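Local coordinates for lovastatin nonaketide synthase, polyketide synthase component (Aspergillus terreus, PDB 7CPX), which assembles nine malonyl-CoA units into enzyme-bound dihydromonacolin L, the polyketide precursor of lovastatin, working as a homodimer with LovC, at residues A[2156-2162]-A[2234-2240]; A[2147-2153]-A[2370-2375]; A[631-636]-A[657-661]; A[583-587]-A[637-641]. The protein carries 2 engineered substitutions. One frame throughout, in Å; residues are numbered along the deposited sequence.

Interaction 1 of 4, residues A[2156-2162]-A[2234-2240]; sequences DKTYLLV and PPVGGIA
Thr2158 to Val2162 and Val2236 to Ala2240 run side by side as parallel strands, 15° apart in direction and 4.4 Å between axes. Thr2158 N donates to Pro2235 O at 3.0 Å, and Thr2158 O accepts Gly2237 N. Leu2160 continues the pattern from both its backbone polar atoms, its N going to Gly2238 O and its O taking Ala2240 N at 2.7 Å; Val2162 N follows on Ala2240 O, and Val2162 pairs on with Gly2242. Between Thr2158 and Tyr2159 the pairing slips by one residue: a beta bulge, with Gly2237 as the extra member. These are neighbouring strands in the middle of the parallel Rossmann-type sheet of the ketoreductase domain, with 2183-2187 beyond the first and 2288-2294 beyond the second, and the first residue of the NADP pocket directly follows Val2162. On one face Leu2160 sets its CB 4.1 Å from Val2236 CG1, while Val2162 and Ile2239 lie alongside each other, pointing the same way, with their CG2 methyls 3.8 Å apart. On the other face Leu2161 CD2 rests against Ala2240 CB. Tyr2159, with CG placed beside its backbone N (chi1 -62°), tilts its ring toward the side-chain-free backbone of Gly2237 and Gly2238, its CD1 4.0 Å from Gly2238 CA, and its OH is bonded to Ala2154 N. The extended Lys2157 chain passes Gly2237 CA with its CD, then carries NZ to a salt bridge with Asp2287.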
loop_
_atom_site.group_PDB
_atom_site.type_symbol
_atom_site.label_atom_id
_atom_site.label_comp_id
_atom_site.label_asym_id
_atom_site.label_seq_id
_atom_site.Cartn_x
_atom_site.Cartn_y
_atom_site.Cartn_z
ATOM N N ASP A 2156 -17.447 -57.627 12.403
ATOM C CA ASP A 2156 -17.345 -59.053 12.690
ATOM C C ASP A 2156 -18.010 -59.909 11.619
ATOM O O ASP A 2156 -18.514 -60.996 11.917
ATOM C CB ASP A 2156 -17.953 -59.358 14.059
ATOM C CG ASP A 2156 -19.418 -58.975 14.146
ATOM O OD1 ASP A 2156 -19.949 -58.417 13.162
ATOM O OD2 ASP A 2156 -20.040 -59.233 15.198
ATOM N N LYS A 2157 -18.021 -59.440 10.374
ATOM C CA LYS A 2157 -18.651 -60.167 9.284
ATOM C C LYS A 2157 -17.865 -59.951 8.001
ATOM O O LYS A 2157 -17.282 -58.887 7.780
ATOM C CB LYS A 2157 -20.106 -59.730 9.084
ATOM C CG LYS A 2157 -21.061 -60.275 10.131
ATOM C CD LYS A 2157 -22.390 -59.543 10.109
ATOM C CE LYS A 2157 -23.400 -60.204 11.031
ATOM N NZ LYS A 2157 -24.661 -59.420 11.139
ATOM N N THR A 2158 -17.860 -60.978 7.157
ATOM C CA THR A 2158 -17.249 -60.896 5.839
ATOM C C THR A 2158 -18.295 -60.492 4.816
ATOM O O THR A 2158 -19.401 -61.035 4.793
ATOM C CB THR A 2158 -16.628 -62.230 5.430
ATOM O OG1 THR A 2158 -17.222 -63.294 6.185
ATOM C CG2 THR A 2158 -15.132 -62.215 5.653
ATOM N N TYR A 2159 -17.943 -59.535 3.971
ATOM C CA TYR A 2159 -18.827 -59.063 2.916
ATOM C C TYR A 2159 -18.278 -59.543 1.581
ATOM O O TYR A 2159 -17.140 -59.225 1.220
ATOM C CB TYR A 2159 -18.962 -57.545 2.972
ATOM C CG TYR A 2159 -19.575 -57.092 4.276
ATOM C CD1 TYR A 2159 -20.942 -57.169 4.481
ATOM C CD2 TYR A 2159 -18.785 -56.619 5.309
ATOM C CE1 TYR A 2159 -21.508 -56.771 5.672
ATOM C CE2 TYR A 2159 -19.343 -56.220 6.506
ATOM C CZ TYR A 2159 -20.706 -56.298 6.682
ATOM O OH TYR A 2159 -21.270 -55.899 7.872
ATOM N N LEU A 2160 -19.087 -60.316 0.864
ATOM C CA LEU A 2160 -18.643 -61.070 -0.301
ATOM C C LEU A 2160 -19.112 -60.358 -1.563
ATOM O O LEU A 2160 -20.296 -60.410 -1.910
ATOM C CB LEU A 2160 -19.187 -62.495 -0.245
ATOM C CG LEU A 2160 -18.684 -63.465 -1.313
ATOM C CD1 LEU A 2160 -17.207 -63.743 -1.119
ATOM C CD2 LEU A 2160 -19.483 -64.754 -1.271
ATOM N N LEU A 2161 -18.185 -59.702 -2.251
ATOM C CA LEU A 2161 -18.476 -59.015 -3.504
ATOM C C LEU A 2161 -18.168 -59.992 -4.633
ATOM O O LEU A 2161 -17.010 -60.172 -5.018
ATOM C CB LEU A 2161 -17.666 -57.729 -3.615
ATOM C CG LEU A 2161 -17.417 -56.972 -2.308
ATOM C CD1 LEU A 2161 -16.715 -55.658 -2.588
ATOM C CD2 LEU A 2161 -18.706 -56.715 -1.545
ATOM N N VAL A 2162 -19.212 -60.631 -5.153
ATOM C CA VAL A 2162 -19.069 -61.681 -6.155
ATOM C C VAL A 2162 -18.972 -61.032 -7.527
ATOM O O VAL A 2162 -19.848 -60.255 -7.922
ATOM C CB VAL A 2162 -20.241 -62.669 -6.090
ATOM C CG1 VAL A 2162 -20.063 -63.776 -7.116
ATOM C CG2 VAL A 2162 -20.358 -63.249 -4.694
ATOM N N PRO A 2234 -14.547 -64.008 9.394
ATOM C CA PRO A 2234 -15.862 -64.106 10.034
ATOM C C PRO A 2234 -16.899 -64.652 9.070
ATOM O O PRO A 2234 -16.665 -64.698 7.853
ATOM C CB PRO A 2234 -16.177 -62.655 10.426
ATOM C CG PRO A 2234 -14.862 -61.993 10.518
ATOM C CD PRO A 2234 -14.000 -62.642 9.480
ATOM N N PRO A 2235 -18.056 -65.081 9.573
ATOM C CA PRO A 2235 -19.097 -65.597 8.678
ATOM C C PRO A 2235 -19.585 -64.526 7.717
ATOM O O PRO A 2235 -19.578 -63.331 8.024
ATOM C CB PRO A 2235 -20.210 -66.036 9.637
ATOM C CG PRO A 2235 -19.541 -66.195 10.960
ATOM C CD PRO A 2235 -18.454 -65.174 10.987
ATOM N N VAL A 2236 -20.015 -64.971 6.538
ATOM C CA VAL A 2236 -20.493 -64.045 5.519
ATOM C C VAL A 2236 -21.758 -63.367 6.023
ATOM O O VAL A 2236 -22.781 -64.021 6.259
ATOM C CB VAL A 2236 -20.739 -64.771 4.194
ATOM C CG1 VAL A 2236 -21.204 -63.789 3.137
ATOM C CG2 VAL A 2236 -19.480 -65.484 3.737
ATOM N N GLY A 2237 -21.693 -62.050 6.189
ATOM C CA GLY A 2237 -22.829 -61.272 6.636
ATOM C C GLY A 2237 -23.507 -60.514 5.515
ATOM O O GLY A 2237 -24.535 -59.867 5.731
ATOM N N GLY A 2238 -22.942 -60.576 4.315
ATOM C CA GLY A 2238 -23.531 -59.893 3.183
ATOM C C GLY A 2238 -22.849 -60.293 1.897
ATOM O O GLY A 2238 -21.710 -60.772 1.896
ATOM N N ILE A 2239 -23.569 -60.091 0.797
ATOM C CA ILE A 2239 -23.077 -60.414 -0.536
ATOM C C ILE A 2239 -23.401 -59.256 -1.466
ATOM O O ILE A 2239 -24.511 -58.713 -1.427
ATOM C CB ILE A 2239 -23.691 -61.722 -1.074
ATOM C CG1 ILE A 2239 -23.344 -62.889 -0.149
ATOM C CG2 ILE A 2239 -23.189 -61.998 -2.483
ATOM C CD1 ILE A 2239 -23.987 -64.198 -0.548
ATOM N N ALA A 2240 -22.436 -58.882 -2.299
ATOM C CA ALA A 2240 -22.627 -57.897 -3.360
ATOM C C ALA A 2240 -22.425 -58.636 -4.679
ATOM O O ALA A 2240 -21.320 -58.689 -5.219
ATOM C CB ALA A 2240 -21.666 -56.729 -3.214
#

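Interaction 2 of 4, residues A[2147-2153]-A[2370-2375]; sequences IDAETLF and FAEAVV
Ile2147 and Leu2152, one from each end of a looping segment, converge on a small patch of the helix formed by Ala2371 and Val2375, one turn apart. Packing is closest here. The Ala2371 methyl takes Leu2152 CD1 at 3.6 Å and Ile2147 CG2 at 3.7 Å. Ile2147 holds CG1 anti to its backbone N (chi1 -167°), which carries CD1 along to Val2375 CG2 at 3.7 Å; Leu2152 crosses the same valine at about a right angle, CD2 to CG2 at 4.1 Å. Ile2147 also lies against the carboxylate of Glu2372, whose charge is answered by Arg1819 in a salt bridge. The aromatic end is looser: Phe2153 points its CZ at the edge of the Phe2370 ring, in that ring's plane, 3.9 Å from CE1, and reaches Val2374 CG1 only at 4.2 Å. Between Ile2147 and Leu2152 the loop swings away from the helix, and Ala2149 and Thr2151 are exposed to solvent. The contact joins the loop before strand 2158-2162 to helix 2363-2385, which turns Phe2370 and Val2374 onto strand 2288-2294, while Trp2175 of helix 2167-2178 meets Leu2152, Phe2153 and Ala2371 and bonds through NE1 to Asp2148.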
loop_
_atom_site.group_PDB
_atom_site.type_symbol
_atom_site.label_atom_id
_atom_site.label_comp_id
_atom_site.label_asym_id
_atom_site.label_seq_id
_atom_site.Cartn_x
_atom_site.Cartn_y
_atom_site.Cartn_z
ATOM N N ILE A 2147 -26.821 -41.337 2.971
ATOM C CA ILE A 2147 -27.039 -42.722 3.370
ATOM C C ILE A 2147 -25.760 -43.324 3.932
ATOM O O ILE A 2147 -25.799 -44.113 4.885
ATOM C CB ILE A 2147 -27.568 -43.537 2.175
ATOM C CG1 ILE A 2147 -28.095 -44.895 2.638
ATOM C CG2 ILE A 2147 -26.475 -43.730 1.148
ATOM C CD1 ILE A 2147 -29.389 -44.811 3.404
ATOM N N ASP A 2148 -24.611 -42.970 3.356
ATOM C CA ASP A 2148 -23.319 -43.493 3.776
ATOM C C ASP A 2148 -22.548 -42.504 4.642
ATOM O O ASP A 2148 -21.319 -42.596 4.732
ATOM C CB ASP A 2148 -22.487 -43.884 2.555
ATOM C CG ASP A 2148 -22.238 -42.718 1.620
ATOM O OD1 ASP A 2148 -22.750 -41.612 1.893
ATOM O OD2 ASP A 2148 -21.526 -42.907 0.611
ATOM N N ALA A 2149 -23.238 -41.549 5.267
ATOM C CA ALA A 2149 -22.560 -40.638 6.181
ATOM C C ALA A 2149 -22.072 -41.362 7.427
ATOM O O ALA A 2149 -21.049 -40.982 8.007
ATOM C CB ALA A 2149 -23.493 -39.492 6.569
ATOM N N GLU A 2150 -22.782 -42.403 7.847
ATOM C CA GLU A 2150 -22.468 -43.153 9.053
ATOM C C GLU A 2150 -22.022 -44.562 8.686
ATOM O O GLU A 2150 -22.180 -45.018 7.551
ATOM C CB GLU A 2150 -23.685 -43.205 9.984
ATOM C CG GLU A 2150 -23.344 -43.285 11.462
ATOM C CD GLU A 2150 -22.724 -42.006 11.986
ATOM O OE1 GLU A 2150 -22.581 -41.047 11.199
ATOM O OE2 GLU A 2150 -22.380 -41.961 13.185
ATOM N N THR A 2151 -21.451 -45.251 9.671
ATOM C CA THR A 2151 -21.055 -46.639 9.474
ATOM C C THR A 2151 -22.267 -47.477 9.088
ATOM O O THR A 2151 -23.344 -47.345 9.677
ATOM C CB THR A 2151 -20.410 -47.192 10.743
ATOM O OG1 THR A 2151 -19.170 -46.516 10.987
ATOM C CG2 THR A 2151 -20.154 -48.685 10.603
ATOM N N LEU A 2152 -22.086 -48.343 8.093
ATOM C CA LEU A 2152 -23.164 -49.162 7.565
ATOM C C LEU A 2152 -22.925 -50.656 7.699
ATOM O O LEU A 2152 -23.836 -51.435 7.394
ATOM C CB LEU A 2152 -23.393 -48.844 6.081
ATOM C CG LEU A 2152 -23.940 -47.455 5.765
ATOM C CD1 LEU A 2152 -23.812 -47.187 4.286
ATOM C CD2 LEU A 2152 -25.386 -47.344 6.200
ATOM N N PHE A 2153 -21.746 -51.079 8.139
ATOM C CA PHE A 2153 -21.367 -52.482 8.109
ATOM C C PHE A 2153 -20.719 -52.880 9.426
ATOM O O PHE A 2153 -20.140 -52.050 10.131
ATOM C CB PHE A 2153 -20.413 -52.757 6.946
ATOM C CG PHE A 2153 -20.966 -52.355 5.609
ATOM C CD1 PHE A 2153 -21.896 -53.146 4.963
ATOM C CD2 PHE A 2153 -20.560 -51.181 5.004
ATOM C CE1 PHE A 2153 -22.409 -52.775 3.737
ATOM C CE2 PHE A 2153 -21.067 -50.805 3.779
ATOM C CZ PHE A 2153 -21.994 -51.603 3.142
ATOM N N PHE A 2370 -25.609 -48.683 -3.710
ATOM C CA PHE A 2370 -25.432 -49.955 -3.018
ATOM C C PHE A 2370 -25.737 -49.814 -1.534
ATOM O O PHE A 2370 -26.331 -50.710 -0.923
ATOM C CB PHE A 2370 -24.008 -50.468 -3.224
ATOM C CG PHE A 2370 -23.707 -51.729 -2.472
ATOM C CD1 PHE A 2370 -23.253 -51.680 -1.169
ATOM C CD2 PHE A 2370 -23.878 -52.962 -3.070
ATOM C CE1 PHE A 2370 -22.980 -52.834 -0.474
ATOM C CE2 PHE A 2370 -23.604 -54.122 -2.382
ATOM C CZ PHE A 2370 -23.154 -54.060 -1.081
ATOM N N ALA A 2371 -25.324 -48.699 -0.933
ATOM C CA ALA A 2371 -25.601 -48.462 0.477
ATOM C C ALA A 2371 -27.097 -48.415 0.729
ATOM O O ALA A 2371 -27.601 -49.014 1.685
ATOM C CB ALA A 2371 -24.956 -47.150 0.915
ATOM N N GLU A 2372 -27.823 -47.697 -0.124
ATOM C CA GLU A 2372 -29.264 -47.604 0.044
ATOM C C GLU A 2372 -29.935 -48.943 -0.210
ATOM O O GLU A 2372 -30.956 -49.244 0.408
ATOM C CB GLU A 2372 -29.838 -46.539 -0.883
ATOM C CG GLU A 2372 -31.271 -46.168 -0.555
ATOM C CD GLU A 2372 -31.376 -45.037 0.451
ATOM O OE1 GLU A 2372 -30.415 -44.249 0.573
ATOM O OE2 GLU A 2372 -32.426 -44.935 1.122
ATOM N N ALA A 2373 -29.380 -49.761 -1.104
ATOM C CA ALA A 2373 -29.922 -51.103 -1.300
ATOM C C ALA A 2373 -29.718 -51.966 -0.062
ATOM O O ALA A 2373 -30.614 -52.721 0.334
ATOM C CB ALA A 2373 -29.277 -51.760 -2.516
ATOM N N VAL A 2374 -28.544 -51.870 0.560
ATOM C CA VAL A 2374 -28.300 -52.594 1.804
ATOM C C VAL A 2374 -29.278 -52.132 2.874
ATOM O O VAL A 2374 -29.862 -52.942 3.608
ATOM C CB VAL A 2374 -26.842 -52.400 2.259
ATOM C CG1 VAL A 2374 -26.644 -52.959 3.654
ATOM C CG2 VAL A 2374 -25.894 -53.062 1.284
ATOM N N VAL A 2375 -29.463 -50.817 2.979
ATOM C CA VAL A 2375 -30.387 -50.269 3.965
ATOM C C VAL A 2375 -31.803 -50.741 3.679
ATOM O O VAL A 2375 -32.569 -51.035 4.600
ATOM C CB VAL A 2375 -30.294 -48.734 3.980
ATOM C CG1 VAL A 2375 -31.420 -48.145 4.806
ATOM C CG2 VAL A 2375 -28.951 -48.305 4.529
#

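Interaction 3 of 4, residues A[631-636]-A[657-661]; sequences CCAVQI and SGEIA
Ala661 offers its methyl to Gln635 across the helix pair, CB to CB at 3.4 Å, and Ile636 CG1 approaches the same methyl at 4.2 Å. Nearer the start of the second helix, Ser657 packs its CB against Cys631 CB and the backbone N of Cys632, each at 3.6 Å. Cys632, its sulfur anti to the backbone N (chi1 -176°), sends SG to Ile660 CG2 at 3.7 Å. Gly658, with no side chain, has the Gln635 amide beside its CA, though the orientation of that amide as a whole is doubtful in the model. Small residues on both sides let the backbones draw close, the axes passing 8.4 Å apart at a crossing angle of -42°. One shell further out, Ser657 OG is hydrogen-bonded to Gln628 O, which ties the first turn of helix 657-665 to the same long helix a turn before Cys631. Ser657 and Gly658, the last two residues of a Gly-His-Ser-Ser-Gly sequence, already belong to that turn; the sequence fits the nucleophile elbow of malonyl transacylases, with Ser656 probably at its apex. Around the pair, helix 671-682 packs on Cys632 and Ile636, Phe563 of strand 558-563 touches Gln635 and Ala661, and Trp818 of helix 815-820 backs Ile660.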
loop_
_atom_site.group_PDB
_atom_site.type_symbol
_atom_site.label_atom_id
_atom_site.label_comp_id
_atom_site.label_asym_id
_atom_site.label_seq_id
_atom_site.Cartn_x
_atom_site.Cartn_y
_atom_site.Cartn_z
ATOM N N CYS A 631 58.290 63.025 -21.531
ATOM C CA CYS A 631 57.163 62.804 -20.631
ATOM C C CYS A 631 55.902 63.471 -21.162
ATOM O O CYS A 631 54.800 62.915 -21.050
ATOM C CB CYS A 631 57.498 63.324 -19.234
ATOM S SG CYS A 631 56.191 63.062 -18.013
ATOM N N CYS A 632 56.039 64.668 -21.737
ATOM C CA CYS A 632 54.870 65.345 -22.288
ATOM C C CYS A 632 54.237 64.524 -23.404
ATOM O O CYS A 632 53.013 64.368 -23.451
ATOM C CB CYS A 632 55.256 66.732 -22.800
ATOM S SG CYS A 632 53.856 67.699 -23.408
ATOM N N ALA A 633 55.057 63.988 -24.311
ATOM C CA ALA A 633 54.541 63.157 -25.391
ATOM C C ALA A 633 53.935 61.870 -24.853
ATOM O O ALA A 633 52.900 61.411 -25.349
ATOM C CB ALA A 633 55.654 62.844 -26.390
ATOM N N VAL A 634 54.566 61.270 -23.843
ATOM C CA VAL A 634 54.012 60.066 -23.231
ATOM C C VAL A 634 52.606 60.341 -22.720
ATOM O O VAL A 634 51.657 59.603 -23.015
ATOM C CB VAL A 634 54.934 59.572 -22.102
ATOM C CG1 VAL A 634 54.197 58.595 -21.200
ATOM C CG2 VAL A 634 56.185 58.932 -22.678
ATOM N N GLN A 635 52.452 61.422 -21.955
ATOM C CA GLN A 635 51.155 61.723 -21.362
ATOM C C GLN A 635 50.139 62.126 -22.425
ATOM O O GLN A 635 48.959 61.780 -22.319
ATOM C CB GLN A 635 51.315 62.814 -20.305
ATOM C CG GLN A 635 52.180 62.372 -19.133
ATOM C CD GLN A 635 52.463 63.487 -18.149
ATOM O OE1 GLN A 635 51.751 63.652 -17.161
ATOM N NE2 GLN A 635 53.516 64.254 -18.409
ATOM N N ILE A 636 50.578 62.841 -23.463
ATOM C CA ILE A 636 49.670 63.224 -24.539
ATOM C C ILE A 636 49.151 61.986 -25.259
ATOM O O ILE A 636 47.949 61.852 -25.520
ATOM C CB ILE A 636 50.369 64.189 -25.514
ATOM C CG1 ILE A 636 50.565 65.555 -24.851
ATOM C CG2 ILE A 636 49.561 64.324 -26.798
ATOM C CD1 ILE A 636 51.537 66.458 -25.581
ATOM N N SER A 657 56.370 68.528 -17.124
ATOM C CA SER A 657 55.583 67.917 -18.190
ATOM C C SER A 657 54.173 67.596 -17.716
ATOM O O SER A 657 53.201 67.794 -18.455
ATOM C CB SER A 657 56.278 66.650 -18.691
ATOM O OG SER A 657 57.567 66.943 -19.202
ATOM N N GLY A 658 54.040 67.130 -16.477
ATOM C CA GLY A 658 52.747 66.763 -15.936
ATOM C C GLY A 658 51.751 67.896 -16.045
ATOM O O GLY A 658 50.541 67.666 -16.126
ATOM N N GLU A 659 52.250 69.131 -16.050
ATOM C CA GLU A 659 51.369 70.273 -16.254
ATOM C C GLU A 659 51.039 70.447 -17.731
ATOM O O GLU A 659 49.863 70.517 -18.107
ATOM C CB GLU A 659 52.015 71.541 -15.690
ATOM C CG GLU A 659 51.026 72.645 -15.336
ATOM C CD GLU A 659 50.256 73.159 -16.536
ATOM O OE1 GLU A 659 50.879 73.374 -17.597
ATOM O OE2 GLU A 659 49.025 73.335 -16.421
ATOM N N ILE A 660 52.063 70.484 -18.585
ATOM C CA ILE A 660 51.848 70.825 -19.989
ATOM C C ILE A 660 50.853 69.859 -20.617
ATOM O O ILE A 660 49.840 70.267 -21.199
ATOM C CB ILE A 660 53.185 70.829 -20.752
ATOM C CG1 ILE A 660 54.145 71.857 -20.147
ATOM C CG2 ILE A 660 52.949 71.121 -22.227
ATOM C CD1 ILE A 660 55.565 71.761 -20.671
ATOM N N ALA A 661 51.103 68.557 -20.464
ATOM C CA ALA A 661 50.175 67.571 -21.002
ATOM C C ALA A 661 48.791 67.746 -20.396
ATOM O O ALA A 661 47.779 67.675 -21.105
ATOM C CB ALA A 661 50.701 66.158 -20.745
#

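Interaction 4 of 4, residues A[583-587]-A[637-641]; sequences YVRNI and VLVRL
Val637 is the knuckle at the middle of this helix crossing, its two methyls spread toward residues a turn apart on the other helix: CG1 meets Val584 CG1 at 3.9 Å, and CG2 meets Ile587 CG2 at 3.6 Å. Ile587 in turn is the bump that fits between Val637 and Arg640. Its CG1 lies 3.6 Å from Arg640 NH1, over one face of the guanidinium and toward the rim, so an aliphatic branch covers part of a flat charged group. Arg640 gets there by bending at its third torsion (chi3 64°), which folds the end of the chain back over the isoleucine. Leu641 fills the hollow between Tyr583 and Val584; Leu641 CD2 comes in the plane of the tyrosine ring, at the edge, 3.7 Å from Tyr583 CD2, and stands 4.2 Å from Val584 CG2. The phenol OH of Tyr583 ends beside Arg640 NH2 at 3.6 Å, with ring and guanidinium planes nearly perpendicular, 82° apart. Outside the pair, Val912 touches both Tyr583 and Leu641, and Leu574 touches Val637. With axes 10.8 Å apart at 128°, helices 582-596 and 624-644 pack obliquely antiparallel in the alpha/beta acyl transferase fold, whose parallel sheet includes strands 558-563 and 648-652, the strands flanking these helices in sequence.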
loop_
_atom_site.group_PDB
_atom_site.type_symbol
_atom_site.label_atom_id
_atom_site.label_comp_id
_atom_site.label_asym_id
_atom_site.label_seq_id
_atom_site.Cartn_x
_atom_site.Cartn_y
_atom_site.Cartn_z
ATOM N N TYR A 583 48.235 54.016 -34.919
ATOM C CA TYR A 583 47.593 55.208 -34.377
ATOM C C TYR A 583 48.567 56.010 -33.522
ATOM O O TYR A 583 48.646 57.242 -33.634
ATOM C CB TYR A 583 46.364 54.800 -33.565
ATOM C CG TYR A 583 45.603 55.946 -32.941
ATOM C CD1 TYR A 583 44.892 56.842 -33.726
ATOM C CD2 TYR A 583 45.576 56.116 -31.565
ATOM C CE1 TYR A 583 44.189 57.886 -33.157
ATOM C CE2 TYR A 583 44.874 57.154 -30.988
ATOM C CZ TYR A 583 44.183 58.036 -31.788
ATOM O OH TYR A 583 43.482 59.073 -31.215
ATOM N N VAL A 584 49.335 55.324 -32.673
ATOM C CA VAL A 584 50.358 56.001 -31.885
ATOM C C VAL A 584 51.429 56.579 -32.796
ATOM O O VAL A 584 51.985 57.646 -32.513
ATOM C CB VAL A 584 50.957 55.031 -30.847
ATOM C CG1 VAL A 584 52.114 55.689 -30.109
ATOM C CG2 VAL A 584 49.885 54.586 -29.868
ATOM N N ARG A 585 51.742 55.893 -33.897
ATOM C CA ARG A 585 52.721 56.427 -34.839
ATOM C C ARG A 585 52.220 57.713 -35.486
ATOM O O ARG A 585 52.991 58.661 -35.673
ATOM C CB ARG A 585 53.046 55.381 -35.903
ATOM C CG ARG A 585 54.307 55.683 -36.694
ATOM C CD ARG A 585 54.587 54.608 -37.732
ATOM N NE ARG A 585 54.674 53.280 -37.137
ATOM C CZ ARG A 585 55.759 52.784 -36.555
ATOM N NH1 ARG A 585 56.874 53.488 -36.454
ATOM N NH2 ARG A 585 55.722 51.551 -36.059
ATOM N N ASN A 586 50.935 57.766 -35.843
ATOM C CA ASN A 586 50.371 58.996 -36.393
ATOM C C ASN A 586 50.377 60.111 -35.355
ATOM O O ASN A 586 50.649 61.274 -35.682
ATOM C CB ASN A 586 48.952 58.742 -36.900
ATOM C CG ASN A 586 48.912 57.746 -38.042
ATOM O OD1 ASN A 586 49.893 57.575 -38.766
ATOM N ND2 ASN A 586 47.773 57.085 -38.210
ATOM N N ILE A 587 50.072 59.778 -34.101
ATOM C CA ILE A 587 50.159 60.777 -33.040
ATOM C C ILE A 587 51.586 61.298 -32.924
ATOM O O ILE A 587 51.814 62.499 -32.743
ATOM C CB ILE A 587 49.660 60.192 -31.706
ATOM C CG1 ILE A 587 48.159 59.906 -31.790
ATOM C CG2 ILE A 587 49.963 61.156 -30.567
ATOM C CD1 ILE A 587 47.626 59.044 -30.665
ATOM N N VAL A 637 50.050 61.057 -25.589
ATOM C CA VAL A 637 49.634 59.836 -26.270
ATOM C C VAL A 637 48.690 59.034 -25.386
ATOM O O VAL A 637 47.664 58.522 -25.850
ATOM C CB VAL A 637 50.866 59.009 -26.681
ATOM C CG1 VAL A 637 50.448 57.622 -27.143
ATOM C CG2 VAL A 637 51.642 59.725 -27.774
ATOM N N LEU A 638 49.022 58.908 -24.100
ATOM C CA LEU A 638 48.184 58.118 -23.204
ATOM C C LEU A 638 46.799 58.735 -23.043
ATOM O O LEU A 638 45.792 58.020 -23.067
ATOM C CB LEU A 638 48.877 57.969 -21.851
ATOM C CG LEU A 638 50.144 57.111 -21.901
ATOM C CD1 LEU A 638 51.004 57.331 -20.671
ATOM C CD2 LEU A 638 49.789 55.638 -22.045
ATOM N N VAL A 639 46.722 60.058 -22.884
ATOM C CA VAL A 639 45.421 60.697 -22.713
ATOM C C VAL A 639 44.622 60.633 -24.010
ATOM O O VAL A 639 43.396 60.484 -23.986
ATOM C CB VAL A 639 45.588 62.144 -22.211
ATOM C CG1 VAL A 639 46.227 63.016 -23.271
ATOM C CG2 VAL A 639 44.245 62.719 -21.776
ATOM N N ARG A 640 45.291 60.752 -25.160
ATOM C CA ARG A 640 44.585 60.595 -26.427
ATOM C C ARG A 640 44.024 59.187 -26.566
ATOM O O ARG A 640 42.896 59.004 -27.037
ATOM C CB ARG A 640 45.512 60.920 -27.598
ATOM C CG ARG A 640 45.739 62.408 -27.808
ATOM C CD ARG A 640 46.315 62.700 -29.185
ATOM N NE ARG A 640 45.387 62.341 -30.252
ATOM C CZ ARG A 640 45.595 62.576 -31.540
ATOM N NH1 ARG A 640 46.693 63.179 -31.966
ATOM N NH2 ARG A 640 44.676 62.198 -32.425
ATOM N N LEU A 641 44.797 58.176 -26.165
ATOM C CA LEU A 641 44.291 56.809 -26.194
ATOM C C LEU A 641 43.099 56.647 -25.260
ATOM O O LEU A 641 42.100 56.012 -25.616
ATOM C CB LEU A 641 45.400 55.831 -25.812
ATOM C CG LEU A 641 46.545 55.676 -26.815
ATOM C CD1 LEU A 641 47.693 54.905 -26.188
ATOM C CD2 LEU A 641 46.063 54.980 -28.077
#

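How the interactions relate
The four contacts form two pairs in two domains at opposite sides of the chain's centre. Interactions 3 and 4 belong to the transacylase domain, their centres 12 Å apart, and their segments alternate along the chain: 583-587, 631-636, 637-641, 657-661. Helix 624-644 serves both, 631-636 packing on 657-661 and the next turn, 637-641, on 583-587. Interactions 2 and 1 belong to the ketoreductase domain, 15 Å apart between centres. Residues 2147-2153 and 2370-2375 bracket the strand pair in sequence, and the two contacts touch where Phe2370 meets Ala2240 and Phe2153 meets Tyr2159. Between the pairs the centres are about 133 to 148 Å apart, so the two pairs belong to separately folded domains of one chain and do not touch.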